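Local structure of probable transcriptional regulator PhnF (Escherichia coli, 2FA1) at residues 127-132 with 154-159; 7-12 with 60-65; 16-21 with 51-56. The protein is of unknown exact function but is probably a GntR/HutC-family transcriptional regulator encoded in an alkylphosphonate-uptake and C-P lyase operon, this chain being its C-terminal effector-binding domain. All coordinates share one frame; numbering follows the deposited sequence.

Contact 1 (127-132 with 154-159)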
loop_
_atom_site.group_PDB
_atom_site.type_symbol
_atom_site.label_atom_id
_atom_site.label_comp_id
_atom_site.label_asym_id
_atom_site.label_seq_id
_atom_site.Cartn_x
_atom_site.Cartn_y
_atom_site.Cartn_z
ATOM N N LEU A 127 8.354 -4.114 0.924
ATOM C CA LEU A 127 7.345 -3.064 0.703
ATOM C C LEU A 127 8.008 -1.790 1.173
ATOM O O LEU A 127 8.656 -1.767 2.274
ATOM C CB LEU A 127 6.098 -3.296 1.550
ATOM C CG LEU A 127 5.074 -4.261 0.942
ATOM C CD1 LEU A 127 4.105 -4.995 1.969
ATOM C CD2 LEU A 127 4.337 -3.528 -0.174
ATOM N N CYS A 128 7.915 -0.722 0.373
ATOM C CA CYS A 128 8.503 0.527 0.757
ATOM C C CYS A 128 7.372 1.554 0.898
ATOM O O CYS A 128 6.599 1.738 -0.068
ATOM C CB CYS A 128 9.488 0.956 -0.270
ATOM S SG CYS A 128 10.124 2.691 -0.056
ATOM N N VAL A 129 7.218 2.152 2.098
ATOM C CA VAL A 129 6.084 3.076 2.341
ATOM C C VAL A 129 6.734 4.411 2.703
ATOM O O VAL A 129 7.535 4.505 3.679
ATOM C CB VAL A 129 5.106 2.634 3.446
ATOM C CG1 VAL A 129 4.037 3.674 3.617
ATOM C CG2 VAL A 129 4.443 1.309 3.074
ATOM N N ARG A 130 6.387 5.459 1.962
ATOM C CA ARG A 130 7.105 6.755 2.176
ATOM C C ARG A 130 6.003 7.741 2.462
ATOM O O ARG A 130 4.915 7.735 1.805
ATOM C CB ARG A 130 7.873 7.212 0.947
ATOM C CG ARG A 130 9.037 6.245 0.525
ATOM C CD ARG A 130 9.930 6.801 -0.485
ATOM N NE ARG A 130 9.287 6.784 -1.777
ATOM C CZ ARG A 130 9.258 7.800 -2.648
ATOM N NH1 ARG A 130 9.859 8.948 -2.410
ATOM N NH2 ARG A 130 8.656 7.617 -3.826
ATOM N N THR A 131 6.184 8.522 3.531
ATOM C CA THR A 131 5.087 9.388 3.966
ATOM C C THR A 131 5.587 10.785 4.294
ATOM O O THR A 131 6.658 10.929 4.749
ATOM C CB THR A 131 4.326 8.807 5.178
ATOM O OG1 THR A 131 5.114 8.832 6.368
ATOM C CG2 THR A 131 3.925 7.305 5.005
ATOM N N LEU A 132 4.771 11.818 4.035
ATOM C CA LEU A 132 4.998 13.195 4.463
ATOM C C LEU A 132 3.935 13.532 5.496
ATOM O O LEU A 132 2.694 13.257 5.312
ATOM C CB LEU A 132 4.792 14.169 3.280
ATOM C CG LEU A 132 6.024 14.261 2.425
ATOM C CD1 LEU A 132 5.700 15.280 1.307
ATOM C CD2 LEU A 132 7.247 14.724 3.220
ATOM N N ILE A 154 4.971 -9.012 6.493
ATOM C CA ILE A 154 3.982 -7.957 6.856
ATOM C C ILE A 154 3.124 -7.544 5.677
ATOM O O ILE A 154 3.690 -7.368 4.580
ATOM C CB ILE A 154 4.701 -6.714 7.437
ATOM C CG1 ILE A 154 5.227 -6.913 8.875
ATOM C CG2 ILE A 154 3.720 -5.508 7.518
ATOM C CD1 ILE A 154 6.280 -5.844 9.290
ATOM N N GLU A 155 1.785 -7.454 5.907
ATOM C CA GLU A 155 0.816 -6.887 4.958
ATOM C C GLU A 155 0.207 -5.633 5.607
ATOM O O GLU A 155 0.096 -5.537 6.848
ATOM C CB GLU A 155 -0.229 -7.987 4.631
ATOM C CG GLU A 155 -1.549 -7.479 4.011
ATOM C CD GLU A 155 -2.433 -8.625 3.530
ATOM O OE1 GLU A 155 -2.845 -9.422 4.402
ATOM O OE2 GLU A 155 -2.756 -8.743 2.303
ATOM N N PHE A 156 -0.126 -4.639 4.800
ATOM C CA PHE A 156 -0.704 -3.403 5.328
ATOM C C PHE A 156 -2.184 -3.438 5.190
ATOM O O PHE A 156 -2.694 -3.944 4.205
ATOM C CB PHE A 156 -0.176 -2.176 4.603
ATOM C CG PHE A 156 1.273 -1.837 4.971
ATOM C CD1 PHE A 156 1.528 -1.116 6.117
ATOM C CD2 PHE A 156 2.332 -2.206 4.124
ATOM C CE1 PHE A 156 2.902 -0.843 6.499
ATOM C CE2 PHE A 156 3.669 -1.939 4.465
ATOM C CZ PHE A 156 3.941 -1.235 5.634
ATOM N N THR A 157 -2.875 -2.828 6.172
ATOM C CA THR A 157 -4.342 -2.793 6.081
ATOM C C THR A 157 -4.807 -1.339 6.154
ATOM O O THR A 157 -4.122 -0.501 6.726
ATOM C CB THR A 157 -5.013 -3.592 7.254
ATOM O OG1 THR A 157 -4.565 -3.050 8.494
ATOM C CG2 THR A 157 -4.601 -5.060 7.171
ATOM N N MET A 158 -6.002 -1.055 5.653
ATOM C CA MET A 158 -6.524 0.301 5.845
ATOM C C MET A 158 -8.037 0.189 5.951
ATOM O O MET A 158 -8.658 -0.617 5.242
ATOM C CB MET A 158 -6.051 1.227 4.705
ATOM C CG MET A 158 -6.817 2.512 4.521
ATOM S SD MET A 158 -5.881 3.512 3.381
ATOM C CE MET A 158 -5.376 2.210 2.266
ATOM N N GLU A 159 -8.597 0.904 6.922
ATOM C CA GLU A 159 -10.075 0.911 7.102
ATOM C C GLU A 159 -10.548 2.224 6.551
ATOM O O GLU A 159 -9.897 3.290 6.739
ATOM C CB GLU A 159 -10.448 0.861 8.582
ATOM C CG GLU A 159 -10.007 -0.405 9.273
ATOM C CD GLU A 159 -10.895 -1.541 8.930
ATOM O OE1 GLU A 159 -12.054 -1.252 8.540
ATOM O OE2 GLU A 159 -10.441 -2.712 9.038
#
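The phenyl ring of F156 meets the methyl groups of L127 and V129 where the short parallel two-strand sheet of the UTRA domain, 9-12 with 154-159, packs on its six-stranded antiparallel sheet. Strands 127-132 and 154-159 run in roughly the same sense, 40° apart, and their axes stay 9.6 Å from each other at the closest point, a spacing that side chains bridge. V129 uses a single branch: CG2 lies 3.6 Å from F156 CE2 and equally near CZ, so that one methyl sits against the far end of the ring, the two side chains arriving from opposite directions. L127 and F156 instead slide past one another. The methyl CD1 of L127 approaches F156 CD2 to 3.9 Å, and the same carbon reaches the backbone atom I154 O at 3.6 Å. Both methyls meet the ring obliquely. In V129 the carbon CG1 is anti to the backbone N (chi1 178°), which leaves CG2 as the branch directed at the ring.

All four touching residues are buried. Behind them, V129 is held by backbone hydrogen bonds to S147 on strand 143-150, L127 likewise pairs with T149, and Q11 packs against F156 from strand 9-12. Alternate residues face elsewhere and reach the second subunit: R130 forms a salt bridge with E155 of that other chain, and E155 with R130 and R104 of that other chain, while residues 156-159 pair in an antiparallel ladder with one of its strands. The strand that supplies the apolar ring therefore also carries the sheet across the dimer interface. L127 adds to its grip on the ring nearer the backbone, its CB lying 4.0 Å from F156 CE2.

Contact 2 (7-12 with 60-65)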
loop_
_atom_site.group_PDB
_atom_site.type_symbol
_atom_site.label_atom_id
_atom_site.label_comp_id
_atom_site.label_asym_id
_atom_site.label_seq_id
_atom_site.Cartn_x
_atom_site.Cartn_y
_atom_site.Cartn_z
ATOM N N ALA A 7 0.060 -12.465 4.968
ATOM C CA ALA A 7 1.333 -12.393 5.655
ATOM C C ALA A 7 1.128 -12.668 7.129
ATOM O O ALA A 7 0.026 -12.504 7.674
ATOM C CB ALA A 7 2.030 -11.025 5.410
ATOM N N ARG A 8 2.217 -13.096 7.755
ATOM C CA ARG A 8 2.291 -13.394 9.182
ATOM C C ARG A 8 1.742 -12.269 10.015
ATOM O O ARG A 8 0.891 -12.527 10.873
ATOM C CB ARG A 8 3.754 -13.721 9.563
ATOM C CG ARG A 8 4.032 -14.029 11.025
ATOM C CD ARG A 8 3.662 -15.461 11.438
ATOM N NE ARG A 8 3.104 -15.393 12.784
ATOM C CZ ARG A 8 3.817 -15.435 13.901
ATOM N NH1 ARG A 8 5.129 -15.669 13.894
ATOM N NH2 ARG A 8 3.187 -15.305 15.052
ATOM N N PHE A 9 2.182 -11.019 9.780
ATOM C CA PHE A 9 1.775 -9.864 10.622
ATOM C C PHE A 9 0.991 -8.824 9.808
ATOM O O PHE A 9 1.284 -8.680 8.646
ATOM C CB PHE A 9 3.022 -9.186 11.181
ATOM C CG PHE A 9 3.836 -10.085 12.091
ATOM C CD1 PHE A 9 5.004 -10.662 11.628
ATOM C CD2 PHE A 9 3.373 -10.394 13.369
ATOM C CE1 PHE A 9 5.751 -11.569 12.418
ATOM C CE2 PHE A 9 4.138 -11.273 14.197
ATOM C CZ PHE A 9 5.308 -11.817 13.733
ATOM N N SER A 10 0.054 -8.077 10.421
ATOM C CA SER A 10 -0.686 -6.956 9.729
ATOM C C SER A 10 -0.346 -5.643 10.377
ATOM O O SER A 10 -0.281 -5.561 11.616
ATOM C CB SER A 10 -2.227 -7.100 9.801
ATOM O OG SER A 10 -2.679 -8.272 9.145
ATOM N N GLN A 11 -0.042 -4.599 9.597
ATOM C CA GLN A 11 0.200 -3.253 10.152
ATOM C C GLN A 11 -0.756 -2.264 9.486
ATOM O O GLN A 11 -0.900 -2.256 8.276
ATOM C CB GLN A 11 1.677 -2.752 10.005
ATOM C CG GLN A 11 2.772 -3.322 11.042
ATOM C CD GLN A 11 4.272 -2.965 10.714
ATOM O OE1 GLN A 11 5.179 -3.159 11.557
ATOM N NE2 GLN A 11 4.523 -2.419 9.509
ATOM N N ASN A 12 -1.402 -1.422 10.286
ATOM C CA ASN A 12 -2.270 -0.384 9.763
ATOM C C ASN A 12 -1.501 0.693 8.982
ATOM O O ASN A 12 -0.563 1.357 9.464
ATOM C CB ASN A 12 -3.154 0.135 10.917
ATOM C CG ASN A 12 -4.112 1.258 10.531
ATOM O OD1 ASN A 12 -3.980 1.951 9.524
ATOM N ND2 ASN A 12 -5.123 1.448 11.398
ATOM N N VAL A 60 14.430 -11.332 14.534
ATOM C CA VAL A 60 14.330 -11.280 13.084
ATOM C C VAL A 60 13.867 -9.871 12.768
ATOM O O VAL A 60 12.820 -9.434 13.207
ATOM C CB VAL A 60 13.315 -12.342 12.544
ATOM C CG1 VAL A 60 13.108 -12.139 11.040
ATOM C CG2 VAL A 60 13.829 -13.795 12.865
ATOM N N ALA A 61 14.668 -9.175 11.970
ATOM C CA ALA A 61 14.289 -7.788 11.583
ATOM C C ALA A 61 13.091 -7.809 10.625
ATOM O O ALA A 61 13.136 -8.498 9.581
ATOM C CB ALA A 61 15.502 -7.130 10.802
ATOM N N LEU A 62 12.107 -6.982 10.909
ATOM C CA LEU A 62 10.899 -6.972 10.086
ATOM C C LEU A 62 10.668 -5.671 9.363
ATOM O O LEU A 62 10.201 -5.657 8.231
ATOM C CB LEU A 62 9.699 -7.208 10.989
ATOM C CG LEU A 62 9.600 -8.603 11.595
ATOM C CD1 LEU A 62 8.183 -8.775 12.033
ATOM C CD2 LEU A 62 10.034 -9.692 10.719
ATOM N N CYS A 63 10.863 -4.562 10.091
ATOM C CA CYS A 63 10.434 -3.252 9.566
ATOM C C CYS A 63 11.468 -2.201 9.977
ATOM O O CYS A 63 11.670 -1.972 11.178
ATOM C CB CYS A 63 9.071 -2.852 10.210
ATOM S SG CYS A 63 8.640 -1.191 9.483
ATOM N N LEU A 64 12.131 -1.568 8.999
ATOM C CA LEU A 64 13.129 -0.566 9.304
ATOM C C LEU A 64 12.510 0.767 8.839
ATOM O O LEU A 64 11.956 0.784 7.769
ATOM C CB LEU A 64 14.293 -0.811 8.356
ATOM C CG LEU A 64 15.368 0.273 8.368
ATOM C CD1 LEU A 64 16.128 -0.009 9.699
ATOM C CD2 LEU A 64 16.270 0.109 7.115
ATOM N N ILE A 65 12.599 1.839 9.635
ATOM C CA ILE A 65 12.066 3.153 9.152
ATOM C C ILE A 65 13.141 4.212 9.398
ATOM O O ILE A 65 13.710 4.271 10.496
ATOM C CB ILE A 65 10.821 3.526 9.947
ATOM C CG1 ILE A 65 9.778 2.379 9.943
ATOM C CG2 ILE A 65 10.129 4.835 9.391
ATOM C CD1 ILE A 65 8.471 2.662 10.711
#
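A classic beta bulge marks this contact: L62 and C63 both face R55 on the adjoining strand 47-57, and both direct their side chains toward strand 9-12. The consecutive pair thus presents two neighbouring side chains to the same strand, L62 meeting F9 and C63 meeting Q11. The methyl CD1 of L62 lies 3.7 Å from F9 CD1 and just as near CE1, so it rests against one side bond of the ring. Its approach is oblique, and the two side chains cross at about a right angle. With CG anti to the carbonyl carbon (chi1 -63°), F9 extends its ring from the strand toward the bulge.

The second pair is looser, and less certain because Q11 has a second conformer. In the modelled one its chain, extended beyond CG, brings OE1 to 4.1 Å from C63 CB, a van der Waals approach to the methylene, and the amide oxygen accepts a hydrogen bond from R55 NH1. The same arginine makes a cation-pi interaction with F9 and is joined to L62 through the backbone, so in this conformer it serves both residues of strand 9-12 that carry the contact. R8 CG lies 3.3 Å above the plane of the F9 ring, over one face and offset toward the rim, and M153 packs against both F9 and L62.

Through these pairs the short parallel sheet 9-12/154-159 lies over the six-stranded antiparallel sheet of the UTRA domain, with the classic bulge in strand 60-69 turning two successive side chains to the layer above.

Contact 3 (16-21 with 51-56)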
loop_
_atom_site.group_PDB
_atom_site.type_symbol
_atom_site.label_atom_id
_atom_site.label_comp_id
_atom_site.label_asym_id
_atom_site.label_seq_id
_atom_site.Cartn_x
_atom_site.Cartn_y
_atom_site.Cartn_z
ATOM N N GLN A 16 0.687 6.033 12.439
ATOM C CA GLN A 16 1.755 7.025 12.336
ATOM C C GLN A 16 3.030 6.568 13.046
ATOM O O GLN A 16 2.964 5.958 14.116
ATOM C CB GLN A 16 1.276 8.355 12.941
ATOM C CG GLN A 16 0.235 9.165 12.149
ATOM C CD GLN A 16 0.781 9.715 10.821
ATOM O OE1 GLN A 16 1.085 8.943 9.874
ATOM N NE2 GLN A 16 0.905 11.032 10.738
ATOM N N GLY A 17 4.188 6.831 12.427
ATOM C CA GLY A 17 5.493 6.639 13.077
ATOM C C GLY A 17 5.991 5.209 13.059
ATOM O O GLY A 17 6.137 4.604 11.980
ATOM N N SER A 18 6.248 4.653 14.244
ATOM C CA SER A 18 6.954 3.360 14.384
ATOM C C SER A 18 6.134 2.446 15.312
ATOM O O SER A 18 5.299 2.944 16.014
ATOM C CB SER A 18 8.381 3.590 14.949
ATOM O OG SER A 18 8.384 4.031 16.331
ATOM N N HIS A 19 6.342 1.111 15.296
ATOM C CA HIS A 19 5.557 0.182 16.200
ATOM C C HIS A 19 5.868 0.366 17.717
ATOM O O HIS A 19 6.993 0.666 18.053
ATOM C CB HIS A 19 5.967 -1.251 15.817
ATOM C CG HIS A 19 5.125 -2.313 16.442
ATOM N ND1 HIS A 19 5.508 -3.000 17.573
ATOM C CD2 HIS A 19 3.927 -2.827 16.075
ATOM C CE1 HIS A 19 4.585 -3.887 17.878
ATOM N NE2 HIS A 19 3.601 -3.778 17.009
ATOM N N PRO A 20 4.919 0.100 18.670
ATOM C CA PRO A 20 5.230 0.225 20.122
ATOM C C PRO A 20 6.394 -0.596 20.682
ATOM O O PRO A 20 6.897 -0.261 21.761
ATOM C CB PRO A 20 3.887 -0.123 20.832
ATOM C CG PRO A 20 2.880 0.063 19.772
ATOM C CD PRO A 20 3.504 -0.211 18.438
ATOM N N THR A 21 6.873 -1.612 19.931
ATOM C CA THR A 21 8.081 -2.337 20.271
ATOM C C THR A 21 9.280 -1.947 19.398
ATOM O O THR A 21 10.321 -2.610 19.474
ATOM C CB THR A 21 7.927 -3.871 19.986
ATOM O OG1 THR A 21 7.743 -4.056 18.567
ATOM C CG2 THR A 21 6.820 -4.391 20.768
ATOM N N LEU A 51 16.321 9.941 12.548
ATOM C CA LEU A 51 16.147 8.832 13.519
ATOM C C LEU A 51 15.914 7.597 12.689
ATOM O O LEU A 51 15.078 7.641 11.766
ATOM C CB LEU A 51 14.883 9.079 14.342
ATOM C CG LEU A 51 15.284 9.538 15.729
ATOM C CD1 LEU A 51 15.811 10.988 15.526
ATOM C CD2 LEU A 51 14.143 9.558 16.681
ATOM N N ARG A 52 16.544 6.474 13.075
ATOM C CA ARG A 52 16.218 5.225 12.390
ATOM C C ARG A 52 15.663 4.266 13.427
ATOM O O ARG A 52 16.227 4.143 14.556
ATOM C CB ARG A 52 17.492 4.700 11.773
ATOM C CG ARG A 52 17.257 3.254 11.101
ATOM C CD ARG A 52 18.613 2.793 10.581
ATOM N NE ARG A 52 18.988 3.657 9.418
ATOM C CZ ARG A 52 20.229 3.983 9.034
ATOM N NH1 ARG A 52 21.342 3.584 9.704
ATOM N NH2 ARG A 52 20.378 4.782 7.962
ATOM N N THR A 53 14.582 3.569 13.103
ATOM C CA THR A 53 14.002 2.603 14.087
ATOM C C THR A 53 13.902 1.264 13.390
ATOM O O THR A 53 13.891 1.149 12.158
ATOM C CB THR A 53 12.580 3.014 14.535
ATOM O OG1 THR A 53 11.690 3.146 13.395
ATOM C CG2 THR A 53 12.592 4.489 15.252
ATOM N N LEU A 54 13.797 0.224 14.253
ATOM C CA LEU A 54 13.627 -1.121 13.652
ATOM C C LEU A 54 12.726 -1.941 14.589
ATOM O O LEU A 54 12.868 -1.879 15.828
ATOM C CB LEU A 54 14.981 -1.769 13.684
ATOM C CG LEU A 54 15.087 -3.152 13.005
ATOM C CD1 LEU A 54 14.847 -3.120 11.569
ATOM C CD2 LEU A 54 16.397 -3.785 13.350
ATOM N N ARG A 55 11.867 -2.726 13.942
ATOM C CA ARG A 55 10.982 -3.681 14.720
ATOM C C ARG A 55 11.599 -5.072 14.426
ATOM O O ARG A 55 11.836 -5.428 13.202
ATOM C CB ARG A 55 9.564 -3.541 14.200
ATOM C CG ARG A 55 8.725 -4.699 14.816
ATOM C CD ARG A 55 7.265 -4.725 14.284
ATOM N NE ARG A 55 6.530 -5.828 14.936
ATOM C CZ ARG A 55 5.284 -6.162 14.605
ATOM N NH1 ARG A 55 4.673 -5.515 13.628
ATOM N NH2 ARG A 55 4.667 -7.141 15.230
ATOM N N ARG A 56 11.759 -5.889 15.491
ATOM C CA ARG A 56 12.251 -7.267 15.311
ATOM C C ARG A 56 11.271 -8.133 16.062
ATOM O O ARG A 56 10.605 -7.666 17.016
ATOM C CB ARG A 56 13.567 -7.457 15.995
ATOM C CG ARG A 56 14.733 -6.717 15.319
ATOM C CD ARG A 56 16.137 -7.056 16.069
ATOM N NE ARG A 56 17.233 -6.437 15.313
ATOM C CZ ARG A 56 17.886 -6.951 14.271
ATOM N NH1 ARG A 56 17.703 -8.227 13.855
ATOM N NH2 ARG A 56 18.788 -6.169 13.648
HETATM O O HOH W 1 11.302 -4.697 18.187
HETATM O O HOH W 2 7.678 -6.548 17.276
#
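The connection 16-21 between strands 9-12 and 23-31 passes over strand 47-57 of the six-stranded antiparallel sheet of the UTRA domain with the touching parts 51° apart in direction, and the backbones draw closest at T21 and R55, whose CA atoms are 6.4 Å apart. The guanidinium of R55 lies flat on the H19 imidazole, centres 3.9 Å apart and planes at 8°. Its chain is extended from CG to NE, which carries CD over the same ring in a CH-pi contact, while P20 CD covers the opposite face of the imidazole. H19 is fixed in rotation from its own loop: T21 N donates to ND1 at 3.1 Å, tilted out of the ring plane, and T21 OG1 is hydrogen-bonded to the same nitrogen at 2.7 Å.

Two waters complete the join. One accepts from R55 NE at 2.7 Å, donates to R56 O and bonds T21 OG1; the other links T21 O to R56 N. Deeper in, S18 CB touches T53 OG1, S18 OG bonding to S22 and T53 OG1 to H67.

The stack and the water on NE restrain R55; ND1 accepts from T21 N, and the stacked charge would probably further favour a neutral H19.

How the contacts relate
From the N terminus, strand 9-12 meets strand 60-69 in contact 2, closing a loop that contains the whole of contact 3, where the segment after strand 9-12 lies on strand 47-57. Contact 1 opens only later, in series with both, and closes a loop of 21 residues that includes strand 143-150, joining strand 125-135 to the C-terminal strand 154-159. That last strand pairs in parallel with 9-12, E155 and T157 bonding to Q11, so contacts 1 and 2 fasten the two strands of one small sheet onto different strands of the larger one. Contacts 2 and 3 adjoin through neighbouring strands 60-69 and 47-57, whereas contacts 1 and 3 do not touch.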